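MRNA export protein (Chaetomium thermophilum, PDB 4WPM) probably takes part in exporting mRNA from the nucleus to the cytoplasm, this chain being its RNA recognition motif domain. Local coordinates at residues 30-33 with 34-37. Numbering follows the deposited sequence.
Sequences SKAA and SNPD
S34 reaches back over one turn and gives its hydroxyl to the carbonyl of K31. OG lies 3.1 Å from K31 O, and the approach is nearly end-on to the carbonyl, with a C=O...OG angle of 165°. The serine torsion puts OG between its own N and carbonyl carbon (chi1 58°), facing back along the turn. N35 bonds through its backbone: its N donates to A32 O at 3.0 Å. With CG anti to its own carbonyl carbon and beside its N (chi1 -71°), the side-chain amide folds back over that acceptor. A32 O sits over the amide face, close above CG (3.1 Å). OD1 and A32 O are both acceptors, so this is packing, not a hydrogen bond. This short 3-10 turn belongs to the loop between strand 20-25 and helix 40-51 of the RRM fold. A32 and N35 both touch S42 on that helix. A glycine in place of N35 would probably take the amide face from A32 O and the side-chain contact from S42, while the backbone bond could remain. A water donates to A33 O at 2.8 Å and to N35 O, bridging the two carbonyls where the chain leaves the turn. D37 OD1 and OD2 accept hydrogen bonds from G39 N and R41 N, respectively.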
loop_
_atom_site.group_PDB
_atom_site.type_symbol
_atom_site.label_atom_id
_atom_site.label_comp_id
_atom_site.label_asym_id
_atom_site.label_seq_id
_atom_site.Cartn_x
_atom_site.Cartn_y
_atom_site.Cartn_z
ATOM N N SER A 30 -0.700 -12.602 -0.316
ATOM C CA SER A 30 -0.016 -13.882 -0.185
ATOM C C SER A 30 -0.732 -14.818 0.784
ATOM O O SER A 30 -1.640 -14.407 1.507
ATOM C CB SER A 30 1.423 -13.658 0.278
ATOM O OG SER A 30 1.514 -13.676 1.692
ATOM N N LYS A 31 -0.312 -16.078 0.791
ATOM C CA LYS A 31 -0.877 -17.078 1.689
ATOM C C LYS A 31 -0.442 -16.843 3.133
ATOM O O LYS A 31 -1.119 -17.262 4.071
ATOM C CB LYS A 31 -0.471 -18.482 1.243
ATOM C CG LYS A 31 -1.343 -19.047 0.136
ATOM C CD LYS A 31 -0.515 -19.766 -0.913
ATOM C CE LYS A 31 -1.392 -20.509 -1.904
ATOM N NZ LYS A 31 -0.875 -21.876 -2.188
ATOM N N ALA A 32 0.694 -16.175 3.303
ATOM C CA ALA A 32 1.233 -15.909 4.632
ATOM C C ALA A 32 0.405 -14.863 5.375
ATOM O O ALA A 32 0.570 -14.678 6.580
ATOM C CB ALA A 32 2.680 -15.457 4.529
ATOM N N ALA A 33 -0.479 -14.178 4.655
ATOM C CA ALA A 33 -1.278 -13.104 5.238
ATOM C C ALA A 33 -2.169 -13.614 6.367
ATOM O O ALA A 33 -2.461 -12.886 7.316
ATOM C CB ALA A 33 -2.122 -12.439 4.165
ATOM N N SER A 34 -2.596 -14.868 6.258
ATOM C CA SER A 34 -3.502 -15.461 7.236
ATOM C C SER A 34 -2.781 -15.849 8.526
ATOM O O SER A 34 -3.409 -16.325 9.471
ATOM C CB SER A 34 -4.192 -16.690 6.641
ATOM O OG SER A 34 -3.244 -17.657 6.228
ATOM N N ASN A 35 -1.468 -15.649 8.565
ATOM C CA ASN A 35 -0.685 -15.996 9.745
ATOM C C ASN A 35 -1.050 -15.134 10.951
ATOM O O ASN A 35 -1.640 -14.064 10.795
ATOM C CB ASN A 35 0.809 -15.856 9.452
ATOM C CG ASN A 35 1.326 -16.932 8.517
ATOM O OD1 ASN A 35 0.552 -17.681 7.922
ATOM N ND2 ASN A 35 2.646 -17.009 8.379
ATOM N N PRO A 36 -0.704 -15.604 12.163
ATOM C CA PRO A 36 -0.959 -14.862 13.403
ATOM C C PRO A 36 -0.362 -13.456 13.400
ATOM O O PRO A 36 -1.010 -12.519 13.867
ATOM C CB PRO A 36 -0.289 -15.732 14.471
ATOM C CG PRO A 36 -0.326 -17.104 13.911
ATOM C CD PRO A 36 -0.160 -16.948 12.433
ATOM N N ASP A 37 0.854 -13.320 12.878
ATOM C CA ASP A 37 1.544 -12.033 12.845
ATOM C C ASP A 37 1.405 -11.345 11.489
ATOM O O ASP A 37 2.130 -10.396 11.189
ATOM C CB ASP A 37 3.025 -12.221 13.180
ATOM C CG ASP A 37 3.790 -12.923 12.075
ATOM O OD1 ASP A 37 3.184 -13.751 11.361
ATOM O OD2 ASP A 37 4.998 -12.647 11.918
HETATM O O HOH W 1 -3.646 -12.066 9.720
#